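Local structure of Thiosulfate:glutathione sulfurtransferase (Homo sapiens, 6BEV) at residues A[29-34]-A[119-124]; A[43-48]-A[54-59]; A[67-72]-A[109-114]; A[77-80]-A[84-87]. The protein transfers sulfane sulfur from thiosulfate to glutathione, making S-sulfanylglutathione, a central intermediate of hydrogen sulfide metabolism, by way of a cysteine persulfide. One frame throughout, in Å; residues are numbered along the deposited sequence. Where two conformers were deposited one is given.

Contact 1 of 4, residues A[29-34]-A[119-124]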
loop_
_atom_site.group_PDB
_atom_site.type_symbol
_atom_site.label_atom_id
_atom_site.label_comp_id
_atom_site.label_asym_id
_atom_site.label_seq_id
_atom_site.Cartn_x
_atom_site.Cartn_y
_atom_site.Cartn_z
ATOM N N LEU A 29 2.895 -1.092 -13.212
ATOM C CA LEU A 29 1.896 -0.047 -13.390
ATOM C C LEU A 29 0.744 -0.490 -14.274
ATOM O O LEU A 29 -0.410 -0.206 -13.923
ATOM C CB LEU A 29 2.549 1.241 -13.895
ATOM C CG LEU A 29 1.601 2.428 -14.086
ATOM C CD1 LEU A 29 0.906 2.795 -12.796
ATOM C CD2 LEU A 29 2.383 3.619 -14.611
ATOM N N PRO A 30 0.956 -1.149 -15.415
ATOM C CA PRO A 30 -0.219 -1.555 -16.200
ATOM C C PRO A 30 -1.150 -2.477 -15.433
ATOM O O PRO A 30 -2.374 -2.316 -15.504
ATOM C CB PRO A 30 0.397 -2.206 -17.445
ATOM C CG PRO A 30 1.748 -1.591 -17.572
ATOM C CD PRO A 30 2.211 -1.378 -16.158
ATOM N N GLU A 31 -0.609 -3.442 -14.693
ATOM C CA GLU A 31 -1.477 -4.319 -13.917
ATOM C C GLU A 31 -2.176 -3.536 -12.824
ATOM O O GLU A 31 -3.377 -3.718 -12.596
ATOM C CB GLU A 31 -0.693 -5.484 -13.317
ATOM C CG GLU A 31 -1.640 -6.469 -12.643
ATOM C CD GLU A 31 -0.982 -7.609 -11.884
ATOM O OE1 GLU A 31 0.259 -7.752 -11.894
ATOM O OE2 GLU A 31 -1.737 -8.358 -11.230
ATOM N N LEU A 32 -1.442 -2.669 -12.134
ATOM C CA LEU A 32 -2.040 -1.879 -11.069
ATOM C C LEU A 32 -3.196 -1.035 -11.592
ATOM O O LEU A 32 -4.254 -0.964 -10.956
ATOM C CB LEU A 32 -0.982 -0.991 -10.433
ATOM C CG LEU A 32 -1.447 -0.051 -9.313
ATOM C CD1 LEU A 32 -2.131 -0.837 -8.197
ATOM C CD2 LEU A 32 -0.289 0.768 -8.781
ATOM N N ARG A 33 -3.022 -0.389 -12.747
ATOM C CA ARG A 33 -4.099 0.444 -13.280
ATOM C C ARG A 33 -5.350 -0.380 -13.534
ATOM O O ARG A 33 -6.466 0.073 -13.257
ATOM C CB ARG A 33 -3.637 1.155 -14.545
ATOM C CG ARG A 33 -2.702 2.320 -14.277
ATOM C CD ARG A 33 -2.050 2.771 -15.550
ATOM N NE ARG A 33 -1.387 4.068 -15.428
ATOM C CZ ARG A 33 -0.573 4.563 -16.349
ATOM N NH1 ARG A 33 -0.272 3.832 -17.407
ATOM N NH2 ARG A 33 -0.028 5.760 -16.194
ATOM N N SER A 34 -5.201 -1.600 -14.049
ATOM C CA SER A 34 -6.385 -2.416 -14.295
ATOM C C SER A 34 -7.003 -2.924 -13.002
ATOM O O SER A 34 -8.229 -3.035 -12.904
ATOM C CB SER A 34 -6.062 -3.563 -15.237
ATOM O OG SER A 34 -5.763 -3.045 -16.516
ATOM N N GLY A 119 -1.247 -11.483 0.078
ATOM C CA GLY A 119 -1.615 -10.598 -1.005
ATOM C C GLY A 119 -0.827 -9.315 -1.084
ATOM O O GLY A 119 -1.102 -8.489 -1.958
ATOM N N ALA A 120 0.151 -9.120 -0.204
ATOM C CA ALA A 120 0.943 -7.899 -0.225
ATOM C C ALA A 120 1.866 -7.880 -1.435
ATOM O O ALA A 120 2.563 -8.856 -1.718
ATOM C CB ALA A 120 1.761 -7.799 1.059
ATOM N N ARG A 121 1.875 -6.750 -2.136
ATOM C CA ARG A 121 2.707 -6.550 -3.311
ATOM C C ARG A 121 3.271 -5.133 -3.295
ATOM O O ARG A 121 2.615 -4.210 -2.830
ATOM C CB ARG A 121 1.882 -6.735 -4.610
ATOM C CG ARG A 121 1.064 -8.034 -4.627
ATOM C CD ARG A 121 0.195 -8.179 -5.856
ATOM N NE ARG A 121 1.016 -8.376 -7.037
ATOM C CZ ARG A 121 0.562 -8.322 -8.283
ATOM N NH1 ARG A 121 -0.714 -8.065 -8.509
ATOM N NH2 ARG A 121 1.396 -8.493 -9.298
ATOM N N ASN A 122 4.472 -4.958 -3.866
ATOM C CA ASN A 122 5.141 -3.660 -3.934
ATOM C C ASN A 122 4.958 -3.089 -5.330
ATOM O O ASN A 122 5.314 -3.746 -6.314
ATOM C CB ASN A 122 6.638 -3.830 -3.660
ATOM C CG ASN A 122 7.398 -2.510 -3.653
ATOM O OD1 ASN A 122 6.874 -1.454 -3.271
ATOM N ND2 ASN A 122 8.660 -2.573 -4.072
ATOM N N TYR A 123 4.445 -1.861 -5.414
ATOM C CA TYR A 123 4.474 -1.132 -6.679
ATOM C C TYR A 123 5.867 -0.496 -6.795
ATOM O O TYR A 123 6.110 0.638 -6.381
ATOM C CB TYR A 123 3.327 -0.130 -6.765
ATOM C CG TYR A 123 3.462 0.800 -7.949
ATOM C CD1 TYR A 123 3.940 0.335 -9.162
ATOM C CD2 TYR A 123 3.161 2.150 -7.845
ATOM C CE1 TYR A 123 4.119 1.194 -10.238
ATOM C CE2 TYR A 123 3.324 3.006 -8.913
ATOM C CZ TYR A 123 3.813 2.530 -10.108
ATOM O OH TYR A 123 4.005 3.401 -11.151
ATOM N N ALA A 124 6.798 -1.271 -7.366
ATOM C CA ALA A 124 8.211 -0.887 -7.369
ATOM C C ALA A 124 8.472 0.393 -8.152
ATOM O O ALA A 124 9.360 1.171 -7.784
ATOM C CB ALA A 124 9.060 -2.035 -7.909
#
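Glu31 and Arg121 form a two-pronged salt bridge between helix 29-38 and the edge strand 120-122. The guanidinium presents its end: NH2 of Arg121 donates to OE1 of Glu31 over 2.9 Å, and NH1 of Arg121 donates to OE2 of Glu31, also over 2.9 Å, the latter bond nearly straight at 168°. Both oxygens lie close to the guanidinium plane, yet the nitrogens reach them from above the carboxylate plane, because the two flat groups are turned 54° against each other. Glu31 reaches out with an extended chain, while Arg121 bends at its third torsion (68°) to bring its end round to the helix. The guanidinium has further acceptors: NE bonds to the carbonyl oxygen of Ala24, NH2 to that of Thr26, and NH1 to His94 ND1.

Beside the charged pair lies a wholly different surface, the ring of Tyr123. Leu32 sets CD2 over one ring face, 4.0 Å from the centroid of the Tyr123 ring, in a CH-pi contact offset toward the rim. Leu29 packs at the phenol end, its CD1 lying 3.6 Å from Tyr123 OH. That hydroxyl is hydrogen-bonded to Glu129 of helix 126-133, so a tyrosine suits the place: an apolar ring for the leucines and a hydroxyl for the Glu129 carboxylate.

The contact thus joins a helix flanking the parallel sheet of the rhodanese-like domain to that sheet's outermost strand. Leu32 packs between helix and sheet, Leu29 toward helix 126-133. Glu31 is partly exposed; the buried Arg121 guanidinium, satisfied by its acceptors, probably stays positive, its charge balanced by Glu31.

Contact 2 of 4, residues A[43-48]-A[54-59]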
loop_
_atom_site.group_PDB
_atom_site.type_symbol
_atom_site.label_atom_id
_atom_site.label_comp_id
_atom_site.label_asym_id
_atom_site.label_seq_id
_atom_site.Cartn_x
_atom_site.Cartn_y
_atom_site.Cartn_z
ATOM N N LEU A 43 -4.613 0.316 -2.098
ATOM C CA LEU A 43 -3.342 1.015 -2.123
ATOM C C LEU A 43 -2.987 1.506 -0.730
ATOM O O LEU A 43 -3.826 2.092 -0.037
ATOM C CB LEU A 43 -3.433 2.243 -3.034
ATOM C CG LEU A 43 -3.420 1.992 -4.536
ATOM C CD1 LEU A 43 -3.937 3.217 -5.287
ATOM C CD2 LEU A 43 -2.024 1.646 -4.970
ATOM N N PHE A 44 -1.712 1.370 -0.378
ATOM C CA PHE A 44 -1.160 1.853 0.889
ATOM C C PHE A 44 0.099 2.657 0.589
ATOM O O PHE A 44 1.097 2.097 0.122
ATOM C CB PHE A 44 -0.830 0.691 1.821
ATOM C CG PHE A 44 -2.011 -0.181 2.125
ATOM C CD1 PHE A 44 -2.826 0.089 3.204
ATOM C CD2 PHE A 44 -2.323 -1.261 1.326
ATOM C CE1 PHE A 44 -3.935 -0.703 3.470
ATOM C CE2 PHE A 44 -3.431 -2.043 1.578
ATOM C CZ PHE A 44 -4.224 -1.775 2.661
ATOM N N ASP A 45 0.043 3.959 0.871
ATOM C CA ASP A 45 1.186 4.864 0.751
ATOM C C ASP A 45 1.950 4.762 2.065
ATOM O O ASP A 45 1.422 5.128 3.121
ATOM C CB ASP A 45 0.664 6.285 0.533
ATOM C CG ASP A 45 1.766 7.299 0.227
ATOM O OD1 ASP A 45 2.926 7.105 0.637
ATOM O OD2 ASP A 45 1.437 8.312 -0.418
ATOM N N VAL A 46 3.163 4.213 2.018
ATOM C CA VAL A 46 3.932 3.969 3.233
ATOM C C VAL A 46 4.964 5.059 3.498
ATOM O O VAL A 46 5.853 4.879 4.338
ATOM C CB VAL A 46 4.539 2.559 3.263
ATOM C CG1 VAL A 46 3.440 1.522 3.123
ATOM C CG2 VAL A 46 5.618 2.381 2.208
ATOM N N ARG A 47 4.856 6.192 2.808
ATOM C CA ARG A 47 5.674 7.346 3.130
ATOM C C ARG A 47 5.176 8.003 4.420
ATOM O O ARG A 47 4.174 7.604 5.011
ATOM C CB ARG A 47 5.630 8.329 1.972
ATOM C CG ARG A 47 6.188 7.744 0.676
ATOM C CD ARG A 47 6.113 8.728 -0.460
ATOM N NE ARG A 47 4.723 9.059 -0.734
ATOM C CZ ARG A 47 4.305 10.177 -1.299
ATOM N NH1 ARG A 47 5.173 11.097 -1.724
ATOM N NH2 ARG A 47 3.008 10.352 -1.457
ATOM N N SER A 48 5.912 9.008 4.884
ATOM C CA SER A 48 5.502 9.737 6.073
ATOM C C SER A 48 4.193 10.482 5.818
ATOM O O SER A 48 3.820 10.762 4.672
ATOM C CB SER A 48 6.585 10.735 6.487
ATOM O OG SER A 48 6.688 11.800 5.557
ATOM N N ALA A 54 0.890 15.779 0.937
ATOM C CA ALA A 54 1.205 16.660 -0.176
ATOM C C ALA A 54 0.797 16.084 -1.519
ATOM O O ALA A 54 0.928 16.760 -2.540
ATOM C CB ALA A 54 2.694 16.964 -0.188
ATOM N N GLY A 55 0.316 14.859 -1.539
ATOM C CA GLY A 55 -0.123 14.241 -2.760
ATOM C C GLY A 55 0.230 12.782 -2.723
ATOM O O GLY A 55 1.309 12.408 -2.260
ATOM N N THR A 56 -0.670 11.962 -3.239
ATOM C CA THR A 56 -0.504 10.519 -3.223
ATOM C C THR A 56 -1.153 9.951 -4.479
ATOM O O THR A 56 -1.689 10.685 -5.314
ATOM C CB THR A 56 -1.095 9.937 -1.929
ATOM O OG1 THR A 56 -0.746 8.557 -1.809
ATOM C CG2 THR A 56 -2.627 10.056 -1.889
ATOM N N ILE A 57 -1.060 8.640 -4.632
ATOM C CA ILE A 57 -1.824 7.973 -5.685
ATOM C C ILE A 57 -3.293 7.995 -5.284
ATOM O O ILE A 57 -3.629 7.628 -4.138
ATOM C CB ILE A 57 -1.315 6.544 -5.902
ATOM C CG1 ILE A 57 0.167 6.570 -6.319
ATOM C CG2 ILE A 57 -2.156 5.822 -6.928
ATOM C CD1 ILE A 57 0.814 5.218 -6.570
ATOM N N PRO A 58 -4.192 8.429 -6.166
ATOM C CA PRO A 58 -5.603 8.540 -5.789
ATOM C C PRO A 58 -6.112 7.266 -5.144
ATOM O O PRO A 58 -5.872 6.162 -5.639
ATOM C CB PRO A 58 -6.290 8.824 -7.127
ATOM C CG PRO A 58 -5.271 9.623 -7.878
ATOM C CD PRO A 58 -3.954 8.952 -7.524
ATOM N N GLY A 59 -6.785 7.425 -4.004
ATOM C CA GLY A 59 -7.355 6.317 -3.280
ATOM C C GLY A 59 -6.445 5.681 -2.251
ATOM O O GLY A 59 -6.907 4.843 -1.471
HETATM O O HOH W 1 -6.955 1.957 -1.739
HETATM O O HOH W 2 4.033 13.833 -2.090
#
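Both carboxylate oxygens of Asp45 are gripped twice. OD1 accepts from the backbone N of Arg47, which closes an Asx turn, and from NE of the same arginine through its syn lone pair. OD2 turns its syn lone pair to Arg47 NH2, 2.8 Å away, and its anti lone pair to the hydroxyl of Thr56, whose OG1 donates across only 2.6 Å to Asp45 OD2. The arginine therefore holds the aspartate in a side-on salt bridge, with both oxygens near the guanidinium plane, which fixes the rotation of both groups. Arg47 can fold back like this because its chain bends at chi3 (-63°).

NH2 of Arg47 also crosses to the other segment, donating over 2.8 Å to the carbonyl O of Gly55 in the carbonyl plane. A water held between Arg47 NH1 and Gly55 O adds an indirect link. Glycine suits position 55, just after helix 49-53, because at its backbone angles a CB would be jammed against the carbonyl O of Ala54.

Further along, the contact turns apolar: Leu43 CD1 meets Ile57 CG2 at 3.6 Å, the two side chains crossing at about a right angle. Another water joins Leu43 N to the carbonyl O of Gly59.

The connection runs from strand 42-45 through helix 49-53 and back along the strand toward strand 61-62. Ile57 also packs on Phe98 of strand 95-98 and on Trp130 of helix 126-133, while Arg47 touches Cys99, the persulfide-forming cysteine, and Arg104 of helix 103-114.

Contact 3 of 4, residues A[67-72]-A[109-114]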
loop_
_atom_site.group_PDB
_atom_site.type_symbol
_atom_site.label_atom_id
_atom_site.label_comp_id
_atom_site.label_asym_id
_atom_site.label_seq_id
_atom_site.Cartn_x
_atom_site.Cartn_y
_atom_site.Cartn_z
ATOM N N GLU A 67 4.737 2.864 11.053
ATOM C CA GLU A 67 3.490 2.513 11.724
ATOM C C GLU A 67 2.927 1.171 11.286
ATOM O O GLU A 67 1.986 0.683 11.913
ATOM C CB GLU A 67 2.405 3.562 11.441
ATOM C CG GLU A 67 2.718 4.951 11.952
ATOM C CD GLU A 67 1.664 5.988 11.576
ATOM O OE1 GLU A 67 0.476 5.631 11.373
ATOM O OE2 GLU A 67 2.036 7.176 11.482
ATOM N N LEU A 68 3.451 0.579 10.216
ATOM C CA LEU A 68 2.742 -0.512 9.551
ATOM C C LEU A 68 2.677 -1.773 10.402
ATOM O O LEU A 68 1.657 -2.470 10.383
ATOM C CB LEU A 68 3.366 -0.790 8.187
ATOM C CG LEU A 68 2.690 -1.874 7.344
ATOM C CD1 LEU A 68 1.234 -1.559 7.048
ATOM C CD2 LEU A 68 3.437 -2.055 6.063
ATOM N N GLU A 69 3.750 -2.118 11.105
ATOM C CA GLU A 69 3.700 -3.288 11.974
ATOM C C GLU A 69 2.567 -3.152 12.981
ATOM O O GLU A 69 1.746 -4.063 13.145
ATOM C CB GLU A 69 5.048 -3.436 12.671
ATOM C CG GLU A 69 5.201 -4.658 13.500
ATOM C CD GLU A 69 6.658 -5.023 13.646
ATOM O OE1 GLU A 69 6.998 -6.195 13.417
ATOM O OE2 GLU A 69 7.471 -4.119 13.948
ATOM N N SER A 70 2.497 -2.008 13.655
ATOM C CA SER A 70 1.444 -1.814 14.636
ATOM C C SER A 70 0.071 -1.807 13.980
ATOM O O SER A 70 -0.889 -2.337 14.548
ATOM C CB SER A 70 1.699 -0.552 15.455
ATOM O OG SER A 70 1.582 0.606 14.665
ATOM N N ALA A 71 -0.046 -1.228 12.778
ATOM C CA ALA A 71 -1.331 -1.237 12.077
ATOM C C ALA A 71 -1.796 -2.654 11.760
ATOM O O ALA A 71 -2.990 -2.961 11.854
ATOM C CB ALA A 71 -1.232 -0.420 10.784
ATOM N N LEU A 72 -0.885 -3.512 11.312
ATOM C CA LEU A 72 -1.262 -4.878 10.981
ATOM C C LEU A 72 -1.469 -5.734 12.221
ATOM O O LEU A 72 -2.142 -6.763 12.135
ATOM C CB LEU A 72 -0.228 -5.505 10.042
ATOM C CG LEU A 72 -0.100 -4.812 8.689
ATOM C CD1 LEU A 72 1.010 -5.465 7.872
ATOM C CD2 LEU A 72 -1.414 -4.828 7.905
ATOM N N THR A 109 6.171 -4.200 2.050
ATOM C CA THR A 109 5.632 -5.420 1.463
ATOM C C THR A 109 6.202 -6.642 2.161
ATOM O O THR A 109 5.476 -7.584 2.496
ATOM C CB THR A 109 5.938 -5.454 -0.031
ATOM O OG1 THR A 109 5.320 -4.324 -0.670
ATOM C CG2 THR A 109 5.392 -6.704 -0.666
ATOM N N GLN A 110 7.515 -6.640 2.367
ATOM C CA GLN A 110 8.151 -7.743 3.077
ATOM C C GLN A 110 7.606 -7.882 4.494
ATOM O O GLN A 110 7.365 -9.003 4.977
ATOM C CB GLN A 110 9.656 -7.493 3.100
ATOM C CG GLN A 110 10.315 -7.570 1.742
ATOM C CD GLN A 110 11.755 -7.087 1.760
ATOM O OE1 GLN A 110 12.118 -6.211 2.551
ATOM N NE2 GLN A 110 12.564 -7.625 0.871
ATOM N N LEU A 111 7.413 -6.759 5.182
ATOM C CA LEU A 111 6.858 -6.800 6.527
ATOM C C LEU A 111 5.465 -7.422 6.518
ATOM O O LEU A 111 5.154 -8.324 7.314
ATOM C CB LEU A 111 6.840 -5.386 7.118
ATOM C CG LEU A 111 6.169 -5.233 8.480
ATOM C CD1 LEU A 111 6.851 -6.071 9.532
ATOM C CD2 LEU A 111 6.185 -3.762 8.859
ATOM N N ALA A 112 4.607 -6.938 5.618
ATOM C CA ALA A 112 3.249 -7.452 5.558
ATOM C C ALA A 112 3.244 -8.942 5.239
ATOM O O ALA A 112 2.536 -9.723 5.890
ATOM C CB ALA A 112 2.443 -6.661 4.528
ATOM N N ARG A 113 4.035 -9.362 4.247
ATOM C CA ARG A 113 4.119 -10.785 3.944
ATOM C C ARG A 113 4.561 -11.577 5.167
ATOM O O ARG A 113 4.053 -12.673 5.414
ATOM C CB ARG A 113 5.066 -11.036 2.770
ATOM C CG ARG A 113 4.483 -10.574 1.465
ATOM C CD ARG A 113 5.059 -11.207 0.256
ATOM N NE ARG A 113 4.163 -10.940 -0.852
ATOM C CZ ARG A 113 4.088 -11.676 -1.947
ATOM N NH1 ARG A 113 4.860 -12.750 -2.098
ATOM N NH2 ARG A 113 3.234 -11.332 -2.898
ATOM N N SER A 114 5.510 -11.045 5.939
ATOM C CA SER A 114 6.045 -11.770 7.086
ATOM C C SER A 114 5.012 -11.974 8.179
ATOM O O SER A 114 5.199 -12.853 9.036
ATOM C CB SER A 114 7.274 -11.060 7.658
ATOM O OG SER A 114 6.944 -9.959 8.479
#
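Helices 65-73 and 103-114 run side by side in nearly the same direction, the short axes of residues 67-72 and 109-114 inclined at only 26° with a crossing angle of -26°. At closest approach these axes are 10.1 Å apart, which leaves room for one layer of aliphatic side chains. The nearest CA pairs are Glu69 with Leu111 and Leu72 with Ala112.

Leu111 is the main intruder. Its CG stands anti to the backbone N (chi1 175°), which sends the two methyls across to the turn holding Leu68 and Glu69. CD2 of Leu111 lies 3.7 Å from the backbone N of Glu69 and 4.2 Å from CB of Leu68. Its other methyl, CD1, comes within 3.9 Å of Glu69 OE1; the glutamate chain, extended beyond CG, crosses the leucine at about a right angle on the exposed side. One turn further on, Leu72 returns the contact. Its CD1 rests against Ala112, 3.8 Å from the Ala112 CB, and the small alanine lets this methyl come equally near the helix backbone at CA.

Toward the interior, Leu68 and Ala112 both pack on Phe97 of the central strand 95-98, so the helix pair shares the sheet as its floor.

Between these segments the join rests on van der Waals packing alone, with leucine methyls and a small alanine supplying the shape. The carboxylate of Glu69 stays at the exposed margin, where a charged group can lie over a leucine without being buried.

Contact 4 of 4, residues A[77-80]-A[84-87]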
loop_
_atom_site.group_PDB
_atom_site.type_symbol
_atom_site.label_atom_id
_atom_site.label_comp_id
_atom_site.label_asym_id
_atom_site.label_seq_id
_atom_site.Cartn_x
_atom_site.Cartn_y
_atom_site.Cartn_z
ATOM N N ALA A 77 -11.055 -2.741 15.161
ATOM C CA ALA A 77 -11.693 -1.483 15.531
ATOM C C ALA A 77 -10.662 -0.393 15.799
ATOM O O ALA A 77 -10.929 0.788 15.536
ATOM C CB ALA A 77 -12.607 -1.674 16.740
ATOM N N ALA A 78 -9.490 -0.763 16.315
ATOM C CA ALA A 78 -8.435 0.223 16.530
ATOM C C ALA A 78 -7.865 0.719 15.208
ATOM O O ALA A 78 -7.553 1.907 15.063
ATOM C CB ALA A 78 -7.334 -0.386 17.393
ATOM N N PHE A 79 -7.736 -0.177 14.234
ATOM C CA PHE A 79 -7.307 0.226 12.902
ATOM C C PHE A 79 -8.304 1.210 12.288
ATOM O O PHE A 79 -7.927 2.257 11.747
ATOM C CB PHE A 79 -7.151 -1.028 12.034
ATOM C CG PHE A 79 -6.624 -0.750 10.647
ATOM C CD1 PHE A 79 -7.436 -0.171 9.670
ATOM C CD2 PHE A 79 -5.319 -1.072 10.296
ATOM C CE1 PHE A 79 -6.965 0.078 8.403
ATOM C CE2 PHE A 79 -4.845 -0.823 9.010
ATOM C CZ PHE A 79 -5.670 -0.247 8.065
ATOM N N GLN A 80 -9.593 0.890 12.376
ATOM C CA GLN A 80 -10.608 1.785 11.836
ATOM C C GLN A 80 -10.533 3.150 12.507
ATOM O O GLN A 80 -10.657 4.189 11.849
ATOM C CB GLN A 80 -11.982 1.144 12.038
ATOM C CG GLN A 80 -13.172 2.002 11.663
ATOM C CD GLN A 80 -13.322 2.223 10.182
ATOM O OE1 GLN A 80 -13.331 1.275 9.395
ATOM N NE2 GLN A 80 -13.482 3.480 9.793
ATOM N N SER A 84 -9.294 5.342 9.672
ATOM C CA SER A 84 -10.564 5.671 9.022
ATOM C C SER A 84 -10.833 4.778 7.814
ATOM O O SER A 84 -11.386 5.224 6.807
ATOM C CB SER A 84 -10.630 7.148 8.626
ATOM O OG SER A 84 -10.488 7.985 9.750
ATOM N N ALA A 85 -10.462 3.506 7.927
ATOM C CA ALA A 85 -10.647 2.521 6.869
ATOM C C ALA A 85 -10.651 1.155 7.539
ATOM O O ALA A 85 -10.226 1.012 8.683
ATOM C CB ALA A 85 -9.535 2.591 5.815
ATOM N N GLU A 86 -11.135 0.148 6.816
ATOM C CA GLU A 86 -11.211 -1.199 7.366
ATOM C C GLU A 86 -9.851 -1.892 7.291
ATOM O O GLU A 86 -9.141 -1.805 6.287
ATOM C CB GLU A 86 -12.258 -2.011 6.601
ATOM C CG GLU A 86 -12.558 -3.382 7.193
ATOM C CD GLU A 86 -13.751 -4.063 6.531
ATOM O OE1 GLU A 86 -14.872 -3.506 6.577
ATOM O OE2 GLU A 86 -13.573 -5.159 5.962
ATOM N N LYS A 87 -9.495 -2.596 8.356
ATOM C CA LYS A 87 -8.234 -3.322 8.388
ATOM C C LYS A 87 -8.236 -4.396 7.303
ATOM O O LYS A 87 -9.223 -5.119 7.158
ATOM C CB LYS A 87 -8.045 -3.982 9.757
ATOM C CG LYS A 87 -6.669 -4.603 9.953
ATOM C CD LYS A 87 -6.518 -5.330 11.277
ATOM C CE LYS A 87 -5.111 -5.854 11.415
ATOM N NZ LYS A 87 -4.940 -6.697 12.620
HETATM O O HOH W 3 -11.689 7.155 12.203
#
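Ser84 makes the first bond back to residues 77-80: its backbone N donates to the carbonyl O of Gln80 over 2.8 Å. The bond is bent, 135° at the hydrogen, and the donor stands above the carbonyl plane, consistent with the chain leaving helix 76-83 at Ser84, where phi is positive. A water also donates to Gln80 O, so this carbonyl near the helix end has two partners.

Ala85 follows in an extended conformation and turns its carbonyl toward the helix. Its O lies 3.2 Å from CD1 of Phe79, at the edge of the ring and near its plane, where the aromatic hydrogens carry slight positive charge. A CA-H...O contact from Gln80 reaches the same Ala85 O at 3.3 Å. Glu86 passes by with its carbonyl O 3.6 Å from Phe79 CE1, and that oxygen also accepts from Arg42.

Lys87 then lays its backbone over a ring face, with CA 3.6 Å from the centroid of the Phe79 ring. With CG anti to the backbone N (chi1 -176°) the ring is sent toward this segment, and chi2 of -74° turns a face to Lys87. The CB of Lys87 continues the cover, 3.6 Å from Phe79 CG, before the straight aliphatic chain carries NZ off to the carbonyl oxygens of Leu72 and Met74.

The chain thus leaves helix 76-83 and runs back alongside it, covering one face and an edge of Phe79 on the way to strand 95-98 of the rhodanese-like domain.

Overall arrangement
From the N terminus, helix 29-38 opens contact 1 and leads into strand 42-45, and contact 2 closes a short loop that contains helix 49-53. After strand 61-62 the chain enters helix 65-73, the opening half of contact 3. Contact 4 closes locally at the end of helix 76-83, before contact 3 is completed by helix 103-114. Contact 1 closes last, at strand 120-122, and encloses the other three; contact 4 lies within contact 3, contacts 2 and 3 follow in series, and none cross. Contact 1 touches contact 2 through Tyr123 and Ile57, and contact 3 through Arg113 and Ala120. Lys87 joins contacts 3 and 4. Together they fasten helices around the parallel sheet of the rhodanese fold.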